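Local coordinates for protein dipeptide Epimerase (Enterococcus faecalis V583, PDB 3K1G) that belongs to the mandelate racemase/muconate lactonizing enzyme family of the enolase superfamily, pairing a barrel domain with a capping domain around a bound serine joined to tyrosine, at residues I299-A304 with L319-G324; G24-A29 with C292-T297; C288-M293 with T315-D320. All coordinates share one frame; numbering follows the deposited sequence.

Contact 1: I299-A304 with L319-G324; sequences IGITAA and LDATFG. With SER (serine), chain I.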
# COMPACT_ATOMS: atom_id res chain seq x y z
N ILE A 299 -7.51 4.80 8.32
CA ILE A 299 -8.55 4.45 7.37
C ILE A 299 -8.02 3.70 6.15
O ILE A 299 -8.55 2.66 5.77
CB ILE A 299 -9.34 5.70 6.93
CG1 ILE A 299 -10.06 6.30 8.14
CG2 ILE A 299 -10.34 5.32 5.83
CD1 ILE A 299 -10.60 7.69 7.91
N GLY A 300 -6.97 4.23 5.54
CA GLY A 300 -6.40 3.59 4.37
C GLY A 300 -5.78 2.24 4.68
O GLY A 300 -5.88 1.31 3.89
N ILE A 301 -5.13 2.15 5.84
CA ILE A 301 -4.50 0.90 6.23
C ILE A 301 -5.58 -0.13 6.54
O ILE A 301 -5.47 -1.28 6.14
CB ILE A 301 -3.58 1.11 7.47
CG1 ILE A 301 -2.38 1.98 7.08
CG2 ILE A 301 -3.09 -0.22 8.00
CD1 ILE A 301 -1.47 1.36 6.04
N THR A 302 -6.64 0.29 7.21
CA THR A 302 -7.71 -0.63 7.53
C THR A 302 -8.35 -1.17 6.25
O THR A 302 -8.52 -2.38 6.11
CB THR A 302 -8.78 0.05 8.41
OG1 THR A 302 -8.16 0.53 9.61
CG2 THR A 302 -9.88 -0.94 8.78
N ALA A 303 -8.67 -0.29 5.32
CA ALA A 303 -9.27 -0.70 4.05
C ALA A 303 -8.38 -1.73 3.37
O ALA A 303 -8.84 -2.78 2.93
CB ALA A 303 -9.46 0.50 3.15
N ALA A 304 -7.09 -1.42 3.29
CA ALA A 304 -6.13 -2.32 2.66
C ALA A 304 -6.10 -3.68 3.37
O ALA A 304 -6.03 -4.72 2.72
CB ALA A 304 -4.74 -1.68 2.66
N LEU A 319 1.69 -3.20 5.44
CA LEU A 319 0.75 -2.23 5.98
C LEU A 319 1.28 -1.77 7.33
O LEU A 319 0.78 -2.17 8.38
CB LEU A 319 -0.63 -2.89 6.15
CG LEU A 319 -1.23 -3.49 4.88
CD1 LEU A 319 -2.56 -4.16 5.20
CD2 LEU A 319 -1.41 -2.39 3.85
N ASP A 320 2.29 -0.92 7.29
CA ASP A 320 2.96 -0.42 8.49
C ASP A 320 2.88 1.10 8.66
O ASP A 320 3.60 1.66 9.48
CB ASP A 320 4.43 -0.84 8.44
CG ASP A 320 5.12 -0.34 7.19
OD1 ASP A 320 4.42 0.09 6.25
OD2 ASP A 320 6.37 -0.38 7.14
N ALA A 321 2.02 1.75 7.88
CA ALA A 321 1.91 3.20 7.97
C ALA A 321 1.48 3.69 9.37
O ALA A 321 1.99 4.71 9.85
CB ALA A 321 0.93 3.72 6.91
N THR A 322 0.57 2.98 10.03
CA THR A 322 0.11 3.41 11.34
C THR A 322 1.12 3.21 12.47
O THR A 322 0.92 3.70 13.58
CB THR A 322 -1.18 2.68 11.76
OG1 THR A 322 -0.86 1.33 12.13
CG2 THR A 322 -2.19 2.68 10.62
N PHE A 323 2.20 2.48 12.19
CA PHE A 323 3.23 2.22 13.20
C PHE A 323 4.09 3.45 13.48
O PHE A 323 4.69 3.57 14.55
CB PHE A 323 4.14 1.06 12.77
CG PHE A 323 3.41 -0.23 12.50
CD1 PHE A 323 2.19 -0.51 13.12
CD2 PHE A 323 3.96 -1.20 11.67
CE1 PHE A 323 1.53 -1.72 12.92
CE2 PHE A 323 3.31 -2.42 11.45
CZ PHE A 323 2.10 -2.68 12.07
N GLY A 324 4.15 4.35 12.51
CA GLY A 324 4.95 5.55 12.70
C GLY A 324 4.14 6.78 13.06
O GLY A 324 4.70 7.87 13.12
N SER I . 6.19 0.55 3.93
CA SER I . 5.49 1.56 3.07
C SER I . 6.30 1.90 1.81
O SER I . 7.48 1.55 1.70
CB SER I . 5.21 2.83 3.88
OG SER I . 6.36 3.28 4.57

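Contact 2: G24-A29 with C292-T297; sequences GTIESA and CMAEET. With TYR (tyrosine), chain J; SER (serine), chain I.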
# COMPACT_ATOMS: atom_id res chain seq x y z
N GLY A 24 12.99 10.05 -1.65
CA GLY A 24 12.88 11.26 -0.85
C GLY A 24 12.58 10.97 0.61
O GLY A 24 12.62 9.81 1.04
N THR A 25 12.29 12.01 1.38
CA THR A 25 12.01 11.86 2.80
C THR A 25 10.63 12.39 3.17
O THR A 25 10.03 13.14 2.42
CB THR A 25 13.04 12.61 3.66
OG1 THR A 25 12.95 14.01 3.36
CG2 THR A 25 14.44 12.12 3.37
N ILE A 26 10.15 12.00 4.35
CA ILE A 26 8.84 12.44 4.82
C ILE A 26 8.84 12.49 6.35
O ILE A 26 9.37 11.59 6.99
CB ILE A 26 7.72 11.49 4.32
CG1 ILE A 26 6.40 11.81 5.03
CG2 ILE A 26 8.12 10.04 4.57
CD1 ILE A 26 5.92 13.23 4.81
N GLU A 27 8.24 13.53 6.92
CA GLU A 27 8.20 13.64 8.38
C GLU A 27 6.80 13.82 8.94
O GLU A 27 6.62 13.86 10.16
CB GLU A 27 9.11 14.79 8.85
CG GLU A 27 8.52 16.19 8.68
CD GLU A 27 9.47 17.28 9.17
OE1 GLU A 27 10.51 17.52 8.51
OE2 GLU A 27 9.19 17.90 10.22
N SER A 28 5.81 13.93 8.06
CA SER A 28 4.43 14.09 8.52
C SER A 28 3.45 13.37 7.61
O SER A 28 3.55 13.42 6.39
CB SER A 28 4.07 15.58 8.58
OG SER A 28 2.84 15.76 9.25
N ALA A 29 2.49 12.68 8.23
CA ALA A 29 1.46 11.94 7.50
C ALA A 29 0.30 12.88 7.20
O ALA A 29 -0.60 13.02 8.01
CB ALA A 29 0.97 10.77 8.33
N CYS A 292 1.39 0.32 1.05
CA CYS A 292 0.79 1.57 1.53
C CYS A 292 1.74 2.74 1.28
O CYS A 292 2.90 2.54 0.93
CB CYS A 292 0.46 1.48 3.03
SG CYS A 292 1.88 1.22 4.18
N MET A 293 1.22 3.95 1.43
CA MET A 293 2.02 5.16 1.27
C MET A 293 2.34 5.55 2.70
O MET A 293 1.57 5.22 3.61
CB MET A 293 1.22 6.28 0.60
CG MET A 293 0.71 5.96 -0.79
SD MET A 293 2.03 5.71 -1.97
CE MET A 293 1.52 6.78 -3.31
N ALA A 294 3.46 6.23 2.92
CA ALA A 294 3.83 6.65 4.26
C ALA A 294 2.84 7.68 4.84
O ALA A 294 2.65 7.75 6.06
CB ALA A 294 5.26 7.23 4.25
N GLU A 295 2.21 8.45 3.95
CA GLU A 295 1.25 9.48 4.38
C GLU A 295 -0.13 9.01 4.80
O GLU A 295 -0.86 9.75 5.46
CB GLU A 295 1.07 10.53 3.28
CG GLU A 295 2.34 11.21 2.83
CD GLU A 295 2.87 10.61 1.54
OE1 GLU A 295 2.93 9.37 1.45
OE2 GLU A 295 3.22 11.39 0.63
N GLU A 296 -0.53 7.80 4.42
CA GLU A 296 -1.86 7.37 4.81
C GLU A 296 -1.92 6.91 6.24
O GLU A 296 -0.90 6.67 6.87
CB GLU A 296 -2.41 6.31 3.85
CG GLU A 296 -1.54 5.13 3.58
CD GLU A 296 -2.16 4.24 2.53
OE1 GLU A 296 -3.34 3.86 2.71
OE2 GLU A 296 -1.48 3.92 1.53
N THR A 297 -3.13 6.81 6.77
CA THR A 297 -3.28 6.42 8.15
C THR A 297 -4.26 5.28 8.37
O THR A 297 -4.47 4.44 7.49
CB THR A 297 -3.69 7.64 9.00
OG1 THR A 297 -4.96 8.14 8.56
CG2 THR A 297 -2.66 8.75 8.85
N TYR J . 5.65 2.58 0.87
CA TYR J . 6.29 2.97 -0.39
C TYR J . 6.88 1.77 -1.13
O TYR J . 6.52 0.63 -0.78
CB TYR J . 7.40 3.99 -0.13
CG TYR J . 6.90 5.36 0.29
CD1 TYR J . 7.64 6.15 1.16
CD2 TYR J . 5.68 5.86 -0.18
CE1 TYR J . 7.19 7.40 1.56
CE2 TYR J . 5.22 7.12 0.21
CZ TYR J . 5.98 7.88 1.09
OH TYR J . 5.54 9.11 1.51
OXT TYR J . 7.68 2.00 -2.07
N SER I . 6.19 0.55 3.93
CA SER I . 5.49 1.56 3.07
C SER I . 6.30 1.90 1.81
O SER I . 7.48 1.55 1.70
CB SER I . 5.21 2.83 3.88
OG SER I . 6.36 3.28 4.57

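Contact 3: C288-M293 with T315-D320; sequences CMIGCM and TRADLD. With SER (serine), chain I; TYR (tyrosine), chain J.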
# COMPACT_ATOMS: atom_id res chain seq x y z
N CYS A 288 0.36 -11.26 -5.27
CA CYS A 288 0.37 -9.83 -5.00
C CYS A 288 0.64 -9.52 -3.54
O CYS A 288 0.31 -10.32 -2.67
CB CYS A 288 -0.99 -9.20 -5.37
SG CYS A 288 -1.44 -9.28 -7.13
N MET A 289 1.26 -8.37 -3.29
CA MET A 289 1.51 -7.92 -1.93
C MET A 289 0.72 -6.61 -1.85
O MET A 289 0.64 -5.88 -2.83
CB MET A 289 3.00 -7.64 -1.68
CG MET A 289 3.27 -6.96 -0.30
SD MET A 289 5.03 -6.82 0.20
CE MET A 289 5.56 -5.39 -0.81
N ILE A 290 0.13 -6.32 -0.69
CA ILE A 290 -0.63 -5.09 -0.52
C ILE A 290 0.26 -4.11 0.25
O ILE A 290 0.67 -4.40 1.38
CB ILE A 290 -1.95 -5.33 0.28
CG1 ILE A 290 -2.75 -4.03 0.40
CG2 ILE A 290 -1.65 -5.86 1.66
CD1 ILE A 290 -3.70 -3.76 -0.74
N GLY A 291 0.55 -2.96 -0.36
CA GLY A 291 1.39 -1.96 0.28
C GLY A 291 0.64 -0.73 0.75
O GLY A 291 -0.60 -0.72 0.84
N CYS A 292 1.39 0.32 1.05
CA CYS A 292 0.79 1.57 1.53
C CYS A 292 1.74 2.74 1.28
O CYS A 292 2.90 2.54 0.93
CB CYS A 292 0.46 1.48 3.03
SG CYS A 292 1.88 1.22 4.18
N MET A 293 1.22 3.95 1.43
CA MET A 293 2.02 5.16 1.27
C MET A 293 2.34 5.55 2.70
O MET A 293 1.57 5.22 3.61
CB MET A 293 1.22 6.28 0.60
CG MET A 293 0.71 5.96 -0.79
SD MET A 293 2.03 5.71 -1.97
CE MET A 293 1.52 6.78 -3.31
N THR A 315 -0.83 -12.50 -0.97
CA THR A 315 -0.05 -13.32 -0.06
C THR A 315 0.93 -12.64 0.88
O THR A 315 1.40 -13.25 1.84
CB THR A 315 0.70 -14.37 -0.87
OG1 THR A 315 1.55 -13.72 -1.82
CG2 THR A 315 -0.30 -15.23 -1.65
N ARG A 316 1.25 -11.38 0.60
CA ARG A 316 2.19 -10.61 1.43
C ARG A 316 1.57 -9.27 1.79
O ARG A 316 0.73 -8.74 1.06
CB ARG A 316 3.50 -10.38 0.67
CG ARG A 316 4.30 -11.63 0.39
CD ARG A 316 5.53 -11.30 -0.43
NE ARG A 316 6.40 -12.45 -0.66
CZ ARG A 316 6.35 -13.26 -1.71
NH1 ARG A 316 5.46 -13.06 -2.68
NH2 ARG A 316 7.22 -14.26 -1.82
N ALA A 317 1.99 -8.70 2.92
CA ALA A 317 1.45 -7.42 3.35
C ALA A 317 2.51 -6.49 3.91
O ALA A 317 3.37 -6.89 4.70
CB ALA A 317 0.37 -7.64 4.38
N ASP A 318 2.42 -5.23 3.49
CA ASP A 318 3.32 -4.17 3.95
C ASP A 318 2.41 -3.01 4.34
O ASP A 318 2.33 -2.00 3.65
CB ASP A 318 4.28 -3.77 2.82
CG ASP A 318 5.19 -2.62 3.22
OD1 ASP A 318 5.51 -2.50 4.42
OD2 ASP A 318 5.59 -1.84 2.33
N LEU A 319 1.69 -3.20 5.44
CA LEU A 319 0.75 -2.23 5.98
C LEU A 319 1.28 -1.77 7.33
O LEU A 319 0.78 -2.17 8.38
CB LEU A 319 -0.63 -2.89 6.15
CG LEU A 319 -1.23 -3.49 4.88
CD1 LEU A 319 -2.56 -4.16 5.20
CD2 LEU A 319 -1.41 -2.39 3.85
N ASP A 320 2.29 -0.92 7.29
CA ASP A 320 2.96 -0.42 8.49
C ASP A 320 2.88 1.10 8.66
O ASP A 320 3.60 1.66 9.48
CB ASP A 320 4.43 -0.84 8.44
CG ASP A 320 5.12 -0.34 7.19
OD1 ASP A 320 4.42 0.09 6.25
OD2 ASP A 320 6.37 -0.38 7.14
N SER I . 6.19 0.55 3.93
CA SER I . 5.49 1.56 3.07
C SER I . 6.30 1.90 1.81
O SER I . 7.48 1.55 1.70
CB SER I . 5.21 2.83 3.88
OG SER I . 6.36 3.28 4.57
N TYR J . 5.65 2.58 0.87
CA TYR J . 6.29 2.97 -0.39
C TYR J . 6.88 1.77 -1.13
O TYR J . 6.52 0.63 -0.78
CB TYR J . 7.40 3.99 -0.13
CG TYR J . 6.90 5.36 0.29
CD1 TYR J . 7.64 6.15 1.16
CD2 TYR J . 5.68 5.86 -0.18
CE1 TYR J . 7.19 7.40 1.56
CE2 TYR J . 5.22 7.12 0.21
CZ TYR J . 5.98 7.88 1.09
OH TYR J . 5.54 9.11 1.51
OXT TYR J . 7.68 2.00 -2.07
O HOH W 1 3.04 -11.59 -2.66
O HOH W 2 4.29 -0.58 0.06

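Contact 1: I299-A304 with L319-G324
In the enolase-type barrel, helix 298-310 lies against the loop that leaves the end of strand 314-317, and Ile301 and Ala304 are the helix residues that meet Leu319, Ala321 and Thr322 there. Ile301 makes the largest share of the contact. Its chi1 of -67° turns CG1 toward the loop, and the bend at chi2 (-63°) carries CD1 to the methyl of Ala321; at 3.5 Å from Ile301 CD1 to Ala321 CB the fit is tight. Ile301 CG1 lies 3.6 Å from Thr322 CG2, the two side chains crossing at a slant, while CG2 of Ile301 reaches CB of Leu319 at 4.1 Å as these two chains run past one another in opposite senses. One turn later Ala304, being small, lets Leu319 come close: Leu319 CD2 lies 3.6 Å from Ala304 CB.

Thr322 divides its labour. Its methyl faces the helix, whereas OG1 is hydrogen-bonded to the carbonyl O of Ser335, so a beta-branched polar residue can serve an apolar interface. The short 3-10 turn of residues 321-323 brings the Ala321 and Thr322 methyls to the same isoleucine. Asp320, whose CB points away from the helix, turns its carboxylate to the bound serine instead: the serine N donates to Asp320 OD1 at 3.0 Å, with a weak second bond to OD2. Thr134 OG1 also holds OD2, which helps to fix how the carboxylate is turned.

No hydrogen bond joins the two segments, and every touching residue is buried. The interface thus rests on shape and on the exclusion of water, so that the loop is anchored by its apolar side chains on one side of the backbone while Asp320, between two of them, turns its carboxylate to the serine N.

Contact 2: G24-A29 with C292-T297
Glu295 OE1 accepts a short hydrogen bond from the phenolic OH of the bound tyrosine, 2.6 Å long, while the backbone of the same glutamate packs against Ala29. The chain of Glu295 is bent at chi2 (100°), and this curls the carboxylate round to the hydroxyl. The carbonyl O of Cys292 accepts from the tyrosine N, the nitrogen that links it to the serine, at 2.8 Å. Between these two grips the Ala294 methyl lies over the CE1-CZ side of the ring face, its CB 3.3 Å from the tyrosine CZ, a close fit that a residue as small as alanine permits, and the sulfur of Met293 comes alongside CD2 and CE2.

These residues belong to the loop between strand 287-290 and helix 298-310 of the barrel, and strand 24-38 reaches them from the N-terminal capping domain. In this superfamily the capping domain helps to close the mouth of the barrel, and this contact is one place where the two domains meet. The touching parts run almost in the same direction, 9° apart, yet no hydrogen bond links them.

Ile26 brings its CG2 branch to Ala294 CB at 4.0 Å. Its CG1 is anti to the backbone N, leaving CG2 as the branch that meets the loop and also passes near the ligand hydroxyl. Further along, alanine suits the tightest approach of the backbones: Ala29 CB presses within 3.6 Å of Glu295 O, a buried carbonyl that has no polar partner in the model, and also faces the methyl of Thr297, whose OG1 is bound to Glu47. The loop is braced from within, since Met293 N donates to Glu296 OE2 at 2.7 Å, meeting the anti side of the carboxylate 18° out of its plane.

Contact 3: C288-M293 with T315-D320
Cys288 begins the pairing of strand 287-290 with strand 314-317: its O takes a weak bond from Thr315 N and another weak one from a water that also bridges Thr315 OG1 and Arg316 NH1. The strands are parallel neighbours in the barrel sheet, their axes 25° apart. Met289 comes next, its CG 3.6 Å from CB of Arg316, the two long chains crossing at about a right angle; Arg316 then runs on extended to a salt bridge with Glu212. Ile290 carries the firm backbone bonds. Its N donates to Arg316 O at 3.0 Å. The O of Ile290 accepts from Asp318 N at 2.9 Å. On the opposite face of the sheet from Met289, Ile290 CG2 lies 3.8 Å from Ala317 CB and also touches CG of Leu319.

Gly291 CA lies 3.5 Å from Asp318 O in a CA-H...O contact. Cys292 N donates to a second water, which in turn donates to Asp318 OD2 at 2.9 Å and to the bound tyrosine's O. Asp318 OD2 also accepts from the serine N at 2.9 Å and forms a salt bridge with Lys159. Asp318 joins strand pairing through its N to ligand binding through OD2, and the grip of Lys159, the serine N and the water on that one oxygen fixes the carboxylate beside the strand end.

In the fold
The three contacts gather round the serine and tyrosine pocket at the mouth of the barrel. Strand 287-290, the loop 292-297, helix 298-310 and strand 314-317 follow one another in the chain as a beta-alpha-beta unit. Contact 3 pairs its two strands, and contact 1 seats its helix on the loop after the second strand; their centres are 9 Å apart and they share Leu319 and Asp320. Contact 2 shares Cys292 and Met293 with contact 3, 15 Å away between centres, and bridges 263 residues to bring in strand 24-38 of the capping domain. One barrel unit thus supplies carboxylates, backbone carbonyl and apolar support to the ligand, while the N-terminal domain borders the tyrosine end.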